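Local coordinates for protein putative O-methyltransferase (Klebsiella pneumoniae subsp. pneumoniae, PDB 3TFW) that is probably an S-adenosylmethionine-dependent methyltransferase that transfers a methyl group to an oxygen of its substrate, though the substrate is not known, at residues L57-T62 with I79-E84; S127-G132 with L153-R158; E195-G198 with R202-A205. One frame throughout, in Å; residues are numbered along the deposited sequence.

Contact 1: residues L57-T62 with I79-E84; sequences LLVRLT and IWMARE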
ATOM      1  N   LEU A  57      -4.313  -6.800   5.080  1.00 15.64           N
ATOM      2  CA  LEU A  57      -3.180  -7.421   4.369  1.00 16.01           C
ATOM      3  C   LEU A  57      -1.833  -7.042   4.979  1.00 15.71           C
ATOM      4  O   LEU A  57      -0.940  -7.867   5.046  1.00 16.01           O
ATOM      5  CB  LEU A  57      -3.219  -7.149   2.855  1.00 16.47           C
ATOM      6  CG  LEU A  57      -4.413  -7.786   2.122  1.00 17.91           C
ATOM      7  CD1 LEU A  57      -4.240  -7.726   0.614  1.00 20.76           C
ATOM      8  CD2 LEU A  57      -4.647  -9.227   2.570  1.00 19.76           C
ATOM      9  N   LEU A  58      -1.715  -5.812   5.470  1.00 15.91           N
ATOM     10  CA  LEU A  58      -0.518  -5.399   6.210  1.00 16.08           C
ATOM     11  C   LEU A  58      -0.279  -6.226   7.479  1.00 16.34           C
ATOM     12  O   LEU A  58       0.870  -6.548   7.814  1.00 16.55           O
ATOM     13  CB  LEU A  58      -0.566  -3.902   6.532  1.00 16.55           C
ATOM     14  CG  LEU A  58      -0.557  -2.996   5.300  1.00 16.79           C
ATOM     15  CD1 LEU A  58      -0.540  -1.548   5.731  1.00 18.65           C
ATOM     16  CD2 LEU A  58       0.650  -3.300   4.401  1.00 17.04           C
ATOM     17  N   VAL A  59      -1.351  -6.593   8.174  1.00 16.15           N
ATOM     18  CA  VAL A  59      -1.230  -7.499   9.322  1.00 16.27           C
ATOM     19  C   VAL A  59      -0.668  -8.856   8.876  1.00 16.89           C
ATOM     20  O   VAL A  59       0.260  -9.381   9.490  1.00 16.73           O
ATOM     21  CB  VAL A  59      -2.580  -7.679  10.073  1.00 16.40           C
ATOM     22  CG1 VAL A  59      -2.419  -8.623  11.254  1.00 15.46           C
ATOM     23  CG2 VAL A  59      -3.103  -6.324  10.551  1.00 16.29           C
ATOM     24  N   ARG A  60      -1.215  -9.406   7.797  1.00 17.17           N
ATOM     25  CA  ARG A  60      -0.709 -10.670   7.254  1.00 18.73           C
ATOM     26  C   ARG A  60       0.749 -10.588   6.817  1.00 19.25           C
ATOM     27  O   ARG A  60       1.518 -11.517   7.067  1.00 19.15           O
ATOM     28  CB  ARG A  60      -1.562 -11.149   6.080  1.00 18.72           C
ATOM     29  CG  ARG A  60      -2.967 -11.509   6.468  1.00 20.01           C
ATOM     30  CD  ARG A  60      -3.645 -12.243   5.342  1.00 21.67           C
ATOM     31  NE  ARG A  60      -5.074 -12.314   5.600  1.00 23.32           N
ATOM     32  CZ  ARG A  60      -5.948 -12.954   4.836  1.00 24.48           C
ATOM     33  NH1 ARG A  60      -5.545 -13.593   3.747  1.00 25.07           N
ATOM     34  NH2 ARG A  60      -7.232 -12.951   5.169  1.00 23.98           N
ATOM     35  N   LEU A  61       1.115  -9.482   6.166  1.00 20.09           N
ATOM     36  CA  LEU A  61       2.480  -9.300   5.653  1.00 21.34           C
ATOM     37  C   LEU A  61       3.510  -9.158   6.771  1.00 21.62           C
ATOM     38  O   LEU A  61       4.635  -9.659   6.655  1.00 22.50           O
ATOM     39  CB  LEU A  61       2.561  -8.086   4.722  1.00 21.55           C
ATOM     40  CG  LEU A  61       1.927  -8.212   3.330  1.00 22.31           C
ATOM     41  CD1 LEU A  61       1.783  -6.837   2.716  1.00 22.18           C
ATOM     42  CD2 LEU A  61       2.772  -9.118   2.429  1.00 22.53           C
ATOM     43  N   THR A  62       3.132  -8.473   7.845  1.00 21.38           N
ATOM     44  CA  THR A  62       4.018  -8.333   8.985  1.00 21.11           C
ATOM     45  C   THR A  62       3.986  -9.557   9.894  1.00 20.86           C
ATOM     46  O   THR A  62       4.802  -9.658  10.807  1.00 21.00           O
ATOM     47  CB  THR A  62       3.719  -7.067   9.842  1.00 21.24           C
ATOM     48  OG1 THR A  62       2.330  -7.037  10.223  1.00 19.79           O
ATOM     49  CG2 THR A  62       4.099  -5.795   9.091  1.00 21.23           C
ATOM     50  N   ILE A  79     -11.286  -3.590  13.869  1.00 13.39           N
ATOM     51  CA  ILE A  79     -11.810  -4.909  13.537  1.00 13.97           C
ATOM     52  C   ILE A  79     -11.150  -5.515  12.311  1.00 14.09           C
ATOM     53  O   ILE A  79     -10.824  -6.700  12.323  1.00 14.53           O
ATOM     54  CB  ILE A  79     -13.337  -4.899  13.394  1.00 13.67           C
ATOM     55  CG1 ILE A  79     -13.968  -4.678  14.775  1.00 15.33           C
ATOM     56  CG2 ILE A  79     -13.827  -6.235  12.837  1.00 14.44           C
ATOM     57  CD1 ILE A  79     -15.381  -4.075  14.702  1.00 15.08           C
ATOM     58  N   TRP A  80     -10.925  -4.702  11.276  1.00 14.22           N
ATOM     59  CA  TRP A  80     -10.214  -5.161  10.076  1.00 14.70           C
ATOM     60  C   TRP A  80      -8.858  -5.748  10.452  1.00 14.55           C
ATOM     61  O   TRP A  80      -8.464  -6.824   9.975  1.00 14.26           O
ATOM     62  CB  TRP A  80     -10.017  -4.000   9.105  1.00 15.13           C
ATOM     63  CG  TRP A  80     -11.117  -3.817   8.116  1.00 15.14           C
ATOM     64  CD1 TRP A  80     -12.034  -2.807   8.079  1.00 16.97           C
ATOM     65  CD2 TRP A  80     -11.394  -4.655   6.989  1.00 17.05           C
ATOM     66  NE1 TRP A  80     -12.877  -2.970   7.001  1.00 16.95           N
ATOM     67  CE2 TRP A  80     -12.505  -4.094   6.315  1.00 16.59           C
ATOM     68  CE3 TRP A  80     -10.816  -5.827   6.488  1.00 16.12           C
ATOM     69  CZ2 TRP A  80     -13.043  -4.659   5.155  1.00 17.30           C
ATOM     70  CZ3 TRP A  80     -11.362  -6.398   5.328  1.00 17.94           C
ATOM     71  CH2 TRP A  80     -12.465  -5.811   4.686  1.00 16.60           C
HETATM   72  N   MSE A  81      -8.145  -5.038  11.323  1.00 13.90           N
HETATM   73  CA  MSE A  81      -6.834  -5.497  11.738  1.00 14.46           C
HETATM   74  C   MSE A  81      -6.907  -6.680  12.681  1.00 14.43           C
HETATM   75  O   MSE A  81      -6.216  -7.680  12.457  1.00 15.10           O
HETATM   76  CB  MSE A  81      -6.000  -4.348  12.322  1.00 14.91           C
HETATM   77  CG  MSE A  81      -5.601  -3.349  11.239  1.00 16.60           C
HETATM   78 SE   MSE A  81      -4.446  -1.970  11.967  1.00 26.34          SE
HETATM   79  CE  MSE A  81      -5.819  -0.952  12.942  1.00 18.82           C
ATOM     80  N   ALA A  82      -7.769  -6.592  13.699  1.00 14.25           N
ATOM     81  CA  ALA A  82      -7.817  -7.609  14.759  1.00 14.95           C
ATOM     82  C   ALA A  82      -8.206  -9.000  14.264  1.00 15.71           C
ATOM     83  O   ALA A  82      -7.701 -10.008  14.772  1.00 15.88           O
ATOM     84  CB  ALA A  82      -8.737  -7.159  15.903  1.00 14.97           C
ATOM     85  N   ARG A  83      -9.074  -9.066  13.256  1.00 16.62           N
ATOM     86  CA  ARG A  83      -9.463 -10.370  12.673  1.00 17.92           C
ATOM     87  C   ARG A  83      -8.287 -11.172  12.126  1.00 18.60           C
ATOM     88  O   ARG A  83      -8.351 -12.404  12.051  1.00 18.85           O
ATOM     89  CB  ARG A  83     -10.482 -10.177  11.559  1.00 18.13           C
ATOM     90  CG  ARG A  83     -11.874  -9.948  12.052  1.00 20.14           C
ATOM     91  CD  ARG A  83     -12.689  -9.345  10.947  1.00 24.20           C
ATOM     92  NE  ARG A  83     -14.104  -9.322  11.280  1.00 26.59           N
ATOM     93  CZ  ARG A  83     -15.065  -9.113  10.391  1.00 27.94           C
ATOM     94  NH1 ARG A  83     -14.757  -8.926   9.110  1.00 27.93           N
ATOM     95  NH2 ARG A  83     -16.335  -9.103  10.779  1.00 27.80           N
ATOM     96  N   GLU A  84      -7.209 -10.478  11.765  1.00 18.48           N
ATOM     97  CA  GLU A  84      -6.053 -11.123  11.160  1.00 18.57           C
ATOM     98  C   GLU A  84      -5.009 -11.580  12.172  1.00 19.04           C
ATOM     99  O   GLU A  84      -4.033 -12.209  11.799  1.00 18.63           O
ATOM    100  CB  GLU A  84      -5.414 -10.213  10.100  1.00 18.74           C
ATOM    101  CG  GLU A  84      -6.371  -9.771   9.004  1.00 18.97           C
ATOM    102  CD  GLU A  84      -6.973 -10.933   8.232  1.00 21.15           C
ATOM    103  OE1 GLU A  84      -6.326 -11.988   8.117  1.00 22.77           O
ATOM    104  OE2 GLU A  84      -8.099 -10.779   7.729  1.00 23.61           O
TER
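Val59 and Glu84 bring the two backbones closest, their CA atoms 6.3 Å apart, where helix 49-62 meets helix 76-82 and the residues that follow it. The 79-84 segment turns there, with Glu84 N bonded back to Met81 O, three residues earlier. The Glu84 side chain starts toward the 57-62 helix. Val59 points toward the 79-84 segment and divides its two methyls. CG1 lies 3.6 Å from Glu84 CB, while CG2 packs 3.9 Å from CB of Met81, a selenomethionine here, whose chain crosses the valine at about a right angle before its tip leads away. A short branched residue suits so close an approach.

Arg60 reaches Glu84 from the next position in the helix. Its chain is extended from CG to NE, and Glu84 bends at chi2 (-59°) to raise its carboxylate to meet it. The salt bridge centres on one oxygen: Arg60 NE donates to Glu84 OE1 over 2.8 Å. The nitrogen arrives from well above the carboxylate plane, and the two flat groups are turned 47° apart, so this is not a coplanar two-pronged pair. NH2 of Arg60 adds only weak bonds, 3.2 Å to Glu84 OE1 and 3.5 Å to Glu84 OE2. The guanidinium has further partners on the second subunit, a cation-pi contact with Trp223 of that chain and a weak hydrogen bond to its Thr204.

The contact thus joins two helices covering one face of the Rossmann-like methyltransferase sheet, beside the dimer interface. Around it, Trp80 and Ile79 pack on helix 28-39, and Leu58 rests on strand 165-169.

Contact 2: residues S127-G132 with L153-R158; sequences SLESLG and LRWALR
Trp155 presents one face of its indole to Leu128 and Glu129, joining helices 149-158 and 124-129 on one face of the central sheet of the methyltransferase fold, at its surface rim. Its chi1 of -78°, with CG anti to the carbonyl carbon, turns the ring toward helix 124-129. Over the five-membered ring sits Leu128 CB, 3.9 Å from the centroid and only 13° from the ring normal, a clear CH-pi contact. The leucine CD1 reaches further along to lie 3.9 Å from Trp155 CB, as the two side chains slide past each other in opposite directions. Over the six-membered side of the same face lie Glu129 N and Leu128 O, the latter 3.7 Å from Trp155 CZ3. Glu129 CG sits beyond the rim, 3.6 Å from Trp155 CZ2, and the carboxylate continues past it; Glu129 is exposed, so a charged end is tolerated.

One helical turn later, Arg158 bends at chi2 (69°) and brings NH2 to 3.5 Å from Gly132 O, approaching obliquely. That carbonyl accepts a hydrogen bond from the Tyr159 hydroxyl; Arg158 NH2 is merely near. Gly132 leaves the helical conformation with a positive phi, a setting that favours a residue without a side chain.

Beneath this surface pair, Leu128 presses on strands 66-70 and 90-95 and Leu131 on strand 90-95, whereas Leu153, on another side of its helix, packs against Phe193, Met196 and Met197 of helix 185-199.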
ATOM      1  N   SER A 127      -1.728   7.225  27.917  1.00 18.15           N
ATOM      2  CA  SER A 127      -1.657   5.770  27.763  1.00 18.29           C
ATOM      3  C   SER A 127      -0.286   5.316  27.272  1.00 18.74           C
ATOM      4  O   SER A 127       0.262   4.341  27.797  1.00 18.69           O
ATOM      5  CB  SER A 127      -2.758   5.277  26.833  1.00 17.75           C
ATOM      6  OG  SER A 127      -4.017   5.441  27.453  1.00 17.68           O
ATOM      7  N   LEU A 128       0.269   6.028  26.286  1.00 18.79           N
ATOM      8  CA  LEU A 128       1.610   5.719  25.769  1.00 19.81           C
ATOM      9  C   LEU A 128       2.701   5.859  26.828  1.00 21.32           C
ATOM     10  O   LEU A 128       3.619   5.029  26.893  1.00 21.12           O
ATOM     11  CB  LEU A 128       1.938   6.580  24.544  1.00 19.34           C
ATOM     12  CG  LEU A 128       1.111   6.218  23.311  1.00 18.36           C
ATOM     13  CD1 LEU A 128       1.181   7.320  22.262  1.00 17.15           C
ATOM     14  CD2 LEU A 128       1.563   4.876  22.746  1.00 17.54           C
ATOM     15  N   GLU A 129       2.583   6.899  27.657  1.00 22.38           N
ATOM     16  CA  GLU A 129       3.522   7.134  28.769  1.00 24.22           C
ATOM     17  C   GLU A 129       3.478   6.034  29.834  1.00 25.04           C
ATOM     18  O   GLU A 129       4.453   5.847  30.569  1.00 25.60           O
ATOM     19  CB  GLU A 129       3.247   8.494  29.429  1.00 24.05           C
ATOM     20  CG  GLU A 129       3.615   9.692  28.571  1.00 24.81           C
ATOM     21  CD  GLU A 129       2.914  10.968  29.000  1.00 24.93           C
ATOM     22  OE1 GLU A 129       2.171  10.940  30.001  1.00 26.28           O
ATOM     23  OE2 GLU A 129       3.122  12.002  28.334  1.00 26.62           O
ATOM     24  N   SER A 130       2.360   5.310  29.903  1.00 25.95           N
ATOM     25  CA  SER A 130       2.131   4.274  30.916  1.00 27.08           C
ATOM     26  C   SER A 130       2.492   2.849  30.480  1.00 26.87           C
ATOM     27  O   SER A 130       2.303   1.909  31.252  1.00 26.71           O
ATOM     28  CB  SER A 130       0.666   4.281  31.377  1.00 27.39           C
ATOM     29  OG  SER A 130       0.275   5.568  31.827  1.00 30.91           O
ATOM     30  N   LEU A 131       3.002   2.690  29.260  1.00 26.55           N
ATOM     31  CA  LEU A 131       3.302   1.358  28.721  1.00 26.77           C
ATOM     32  C   LEU A 131       4.456   0.647  29.427  1.00 27.10           C
ATOM     33  O   LEU A 131       4.447  -0.577  29.544  1.00 27.52           O
ATOM     34  CB  LEU A 131       3.573   1.418  27.212  1.00 26.12           C
ATOM     35  CG  LEU A 131       2.371   1.722  26.312  1.00 26.97           C
ATOM     36  CD1 LEU A 131       2.811   1.874  24.857  1.00 25.54           C
ATOM     37  CD2 LEU A 131       1.306   0.653  26.451  1.00 27.26           C
ATOM     38  N   GLY A 132       5.437   1.416  29.893  1.00 27.66           N
ATOM     39  CA  GLY A 132       6.586   0.848  30.606  1.00 28.69           C
ATOM     40  C   GLY A 132       7.391  -0.082  29.715  1.00 29.33           C
ATOM     41  O   GLY A 132       7.597   0.210  28.539  1.00 29.94           O
ATOM     42  N   LEU A 153       4.692   9.617  16.772  1.00 14.11           N
ATOM     43  CA  LEU A 153       5.813   8.996  16.059  1.00 14.79           C
ATOM     44  C   LEU A 153       6.980   8.650  16.993  1.00 14.96           C
ATOM     45  O   LEU A 153       7.599   7.588  16.866  1.00 14.06           O
ATOM     46  CB  LEU A 153       6.296   9.882  14.897  1.00 14.61           C
ATOM     47  CG  LEU A 153       7.336   9.277  13.926  1.00 15.89           C
ATOM     48  CD1 LEU A 153       6.953   7.871  13.412  1.00 15.07           C
ATOM     49  CD2 LEU A 153       7.557  10.214  12.744  1.00 16.79           C
ATOM     50  N   ARG A 154       7.278   9.554  17.925  1.00 15.20           N
ATOM     51  CA  ARG A 154       8.340   9.313  18.906  1.00 15.51           C
ATOM     52  C   ARG A 154       8.053   8.060  19.740  1.00 14.83           C
ATOM     53  O   ARG A 154       8.921   7.196  19.881  1.00 14.58           O
ATOM     54  CB  ARG A 154       8.549  10.541  19.800  1.00 15.87           C
ATOM     55  CG  ARG A 154       9.568  10.315  20.921  1.00 18.32           C
ATOM     56  CD  ARG A 154       9.820  11.588  21.731  1.00 20.59           C
ATOM     57  NE  ARG A 154       8.692  11.925  22.590  1.00 20.19           N
ATOM     58  CZ  ARG A 154       7.836  12.902  22.324  1.00 20.58           C
ATOM     59  NH1 ARG A 154       7.992  13.642  21.233  1.00 21.76           N
ATOM     60  NH2 ARG A 154       6.827  13.147  23.142  1.00 21.45           N
ATOM     61  N   TRP A 155       6.831   7.957  20.262  1.00 14.37           N
ATOM     62  CA  TRP A 155       6.396   6.769  21.012  1.00 14.09           C
ATOM     63  C   TRP A 155       6.351   5.509  20.142  1.00 13.74           C
ATOM     64  O   TRP A 155       6.714   4.415  20.598  1.00 13.95           O
ATOM     65  CB  TRP A 155       5.039   7.025  21.683  1.00 13.87           C
ATOM     66  CG  TRP A 155       5.170   7.853  22.909  1.00 15.31           C
ATOM     67  CD1 TRP A 155       4.723   9.136  23.094  1.00 15.34           C
ATOM     68  CD2 TRP A 155       5.808   7.467  24.128  1.00 16.08           C
ATOM     69  NE1 TRP A 155       5.040   9.566  24.364  1.00 16.25           N
ATOM     70  CE2 TRP A 155       5.707   8.565  25.019  1.00 17.55           C
ATOM     71  CE3 TRP A 155       6.447   6.299  24.559  1.00 17.62           C
ATOM     72  CZ2 TRP A 155       6.228   8.530  26.321  1.00 18.53           C
ATOM     73  CZ3 TRP A 155       6.970   6.260  25.855  1.00 17.90           C
ATOM     74  CH2 TRP A 155       6.853   7.373  26.723  1.00 19.04           C
ATOM     75  N   ALA A 156       5.922   5.660  18.888  1.00 13.29           N
ATOM     76  CA  ALA A 156       5.900   4.535  17.933  1.00 13.42           C
ATOM     77  C   ALA A 156       7.315   3.978  17.784  1.00 13.81           C
ATOM     78  O   ALA A 156       7.521   2.764  17.830  1.00 13.83           O
ATOM     79  CB  ALA A 156       5.349   4.977  16.539  1.00 12.76           C
ATOM     80  N   LEU A 157       8.288   4.876  17.652  1.00 14.38           N
ATOM     81  CA  LEU A 157       9.677   4.457  17.467  1.00 15.48           C
ATOM     82  C   LEU A 157      10.214   3.760  18.711  1.00 15.46           C
ATOM     83  O   LEU A 157      10.937   2.769  18.610  1.00 15.53           O
ATOM     84  CB  LEU A 157      10.560   5.640  17.057  1.00 15.53           C
ATOM     85  CG  LEU A 157      10.542   5.967  15.564  1.00 17.75           C
ATOM     86  CD1 LEU A 157      10.977   7.426  15.318  1.00 18.97           C
ATOM     87  CD2 LEU A 157      11.392   4.983  14.747  1.00 17.44           C
ATOM     88  N   ARG A 158       9.841   4.278  19.875  1.00 15.80           N
ATOM     89  CA  ARG A 158      10.224   3.677  21.141  1.00 16.22           C
ATOM     90  C   ARG A 158       9.724   2.236  21.242  1.00 15.75           C
ATOM     91  O   ARG A 158      10.448   1.367  21.717  1.00 15.91           O
ATOM     92  CB  ARG A 158       9.723   4.528  22.310  1.00 16.65           C
ATOM     93  CG  ARG A 158       9.658   3.814  23.677  1.00 20.89           C
ATOM     94  CD  ARG A 158      11.048   3.481  24.243  1.00 26.88           C
ATOM     95  NE  ARG A 158      10.952   2.857  25.568  1.00 29.74           N
ATOM     96  CZ  ARG A 158      10.748   1.557  25.792  1.00 30.72           C
ATOM     97  NH1 ARG A 158      10.609   0.703  24.782  1.00 31.34           N
ATOM     98  NH2 ARG A 158      10.669   1.110  27.041  1.00 30.50           N
TER

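Contact 3: residues E195-G198 with R202-A205; sequences EMMG and RLTA
With CG of Met197 swung anti to its amide nitrogen (chi1 179°) and the chain bent at chi3 (-59°), this selenomethionine reaches Leu203 and Ala205. It belongs to a beta-alpha-beta crossover of the class I methyltransferase fold: strand 165-169 leads through helix 185-199 into the parallel edge strand 203-211, with antiparallel strand 217-224 inserted between the two.

Leu203 and Ala205, two residues apart on the strand, both point at the helix. The contact is made by the middle of the methionine chain. Met197 CG lies 4.0 Å from Leu203 CD1, the two chains crossing at about a right angle, and only 3.6 Å from Ala205 CB. SE follows past the same methyl, 3.8 Å from Ala205 CB. A small alanine lets the unbranched chain come down close to the strand, while the bulkier leucine extends the apolar surface toward Leu157. Leu23 of the second subunit packs on Met197 and Ala205.

Near the turn a water lies within hydrogen-bonding distance of two backbone carbonyls, 2.9 Å from Met197 O and 2.8 Å from Leu203 O.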
ATOM      1  N   GLU A 195       8.251  15.517   8.256  1.00 23.94           N
ATOM      2  CA  GLU A 195       9.639  15.971   8.301  1.00 25.07           C
ATOM      3  C   GLU A 195      10.501  15.178   9.293  1.00 25.00           C
ATOM      4  O   GLU A 195      11.637  14.831   8.980  1.00 24.78           O
ATOM      5  CB  GLU A 195       9.698  17.477   8.562  1.00 25.85           C
ATOM      6  CG  GLU A 195       9.351  18.271   7.290  1.00 28.98           C
ATOM      7  CD  GLU A 195       8.935  19.708   7.549  1.00 33.26           C
ATOM      8  OE1 GLU A 195       9.088  20.196   8.695  1.00 36.33           O
ATOM      9  OE2 GLU A 195       8.442  20.346   6.591  1.00 34.00           O
HETATM   10  N   MSE A 196       9.945  14.886  10.470  1.00 25.07           N
HETATM   11  CA  MSE A 196      10.592  14.040  11.471  1.00 25.37           C
HETATM   12  C   MSE A 196      10.875  12.664  10.867  1.00 24.17           C
HETATM   13  O   MSE A 196      11.974  12.120  11.016  1.00 23.74           O
HETATM   14  CB  MSE A 196       9.672  13.909  12.695  1.00 26.25           C
HETATM   15  CG  MSE A 196      10.226  13.102  13.851  1.00 30.84           C
HETATM   16 SE   MSE A 196       8.918  12.869  15.316  1.00 43.66          SE
HETATM   17  CE  MSE A 196       9.801  11.386  16.212  1.00 38.91           C
HETATM   18  N   MSE A 197       9.876  12.118  10.185  1.00 22.96           N
HETATM   19  CA  MSE A 197       9.982  10.806   9.557  1.00 22.95           C
HETATM   20  C   MSE A 197      11.094  10.775   8.504  1.00 22.50           C
HETATM   21  O   MSE A 197      11.913   9.856   8.478  1.00 21.79           O
HETATM   22  CB  MSE A 197       8.641  10.426   8.936  1.00 22.90           C
HETATM   23  CG  MSE A 197       8.593   9.083   8.214  1.00 23.81           C
HETATM   24 SE   MSE A 197       6.724   8.619   7.776  1.00 29.57          SE
HETATM   25  CE  MSE A 197       6.081   8.637   9.608  1.00 28.24           C
ATOM     26  N   GLY A 198      11.125  11.795   7.652  1.00 22.73           N
ATOM     27  CA  GLY A 198      12.136  11.885   6.597  1.00 22.82           C
ATOM     28  C   GLY A 198      13.565  12.027   7.094  1.00 23.16           C
ATOM     29  O   GLY A 198      14.506  11.592   6.417  1.00 23.50           O
ATOM     30  N   ARG A 202      16.430   5.627  11.241  1.00 19.47           N
ATOM     31  CA  ARG A 202      15.802   4.369  11.637  1.00 19.02           C
ATOM     32  C   ARG A 202      14.525   4.059  10.828  1.00 17.71           C
ATOM     33  O   ARG A 202      13.931   3.005  11.007  1.00 17.32           O
ATOM     34  CB  ARG A 202      15.475   4.384  13.132  1.00 19.27           C
ATOM     35  CG  ARG A 202      16.705   4.279  14.046  1.00 22.40           C
ATOM     36  CD  ARG A 202      16.338   4.602  15.480  1.00 25.93           C
ATOM     37  NE  ARG A 202      15.397   3.632  16.042  1.00 28.48           N
ATOM     38  CZ  ARG A 202      14.593   3.884  17.071  1.00 29.70           C
ATOM     39  NH1 ARG A 202      14.605   5.074  17.649  1.00 31.45           N
ATOM     40  NH2 ARG A 202      13.774   2.947  17.519  1.00 30.83           N
ATOM     41  N   LEU A 203      14.108   4.982   9.960  1.00 16.20           N
ATOM     42  CA  LEU A 203      12.934   4.771   9.106  1.00 15.11           C
ATOM     43  C   LEU A 203      13.243   4.822   7.607  1.00 15.36           C
ATOM     44  O   LEU A 203      14.041   5.650   7.155  1.00 14.69           O
ATOM     45  CB  LEU A 203      11.836   5.789   9.439  1.00 14.93           C
ATOM     46  CG  LEU A 203      11.228   5.733  10.843  1.00 14.09           C
ATOM     47  CD1 LEU A 203      10.314   6.930  11.074  1.00 15.01           C
ATOM     48  CD2 LEU A 203      10.464   4.427  11.076  1.00 13.61           C
ATOM     49  N   THR A 204      12.611   3.923   6.852  1.00 13.96           N
ATOM     50  CA  THR A 204      12.548   4.019   5.397  1.00 13.77           C
ATOM     51  C   THR A 204      11.072   4.215   5.045  1.00 13.48           C
ATOM     52  O   THR A 204      10.242   3.322   5.261  1.00 12.51           O
ATOM     53  CB  THR A 204      13.106   2.750   4.719  1.00 14.23           C
ATOM     54  OG1 THR A 204      14.493   2.600   5.063  1.00 13.40           O
ATOM     55  CG2 THR A 204      12.983   2.827   3.179  1.00 15.07           C
ATOM     56  N   ALA A 205      10.748   5.382   4.504  1.00 13.92           N
ATOM     57  CA  ALA A 205       9.352   5.783   4.389  1.00 13.71           C
ATOM     58  C   ALA A 205       8.949   6.217   2.984  1.00 14.33           C
ATOM     59  O   ALA A 205       9.777   6.652   2.185  1.00 14.28           O
ATOM     60  CB  ALA A 205       9.071   6.894   5.385  1.00 13.76           C
TER
HETATM   61  O   HOH W   1      13.746   8.432   6.810  1.00 15.43           O

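How the contacts relate
Contact 3 is buried and wholly apolar in its side chains, contact 1 is partly buried and adds a salt bridge to its hydrocarbon packing, and contact 2 lies at the surface around an aromatic face. Contacts 2 and 3 are neighbours, with centres about 17 Å apart: helix 149-158 serves contact 2 with one side and packs with another on 195-198 and 202-205, where Arg202 NH2 makes a weak hydrogen bond to Leu157 O. Contact 1 touches neither within the chain; its helices lie on the opposite face of the sheet from helices 149-158 and 185-199. Contacts 1 and 3 both border the second subunit, and Arg60 of one subunit makes a weak hydrogen bond to Thr204 of the other.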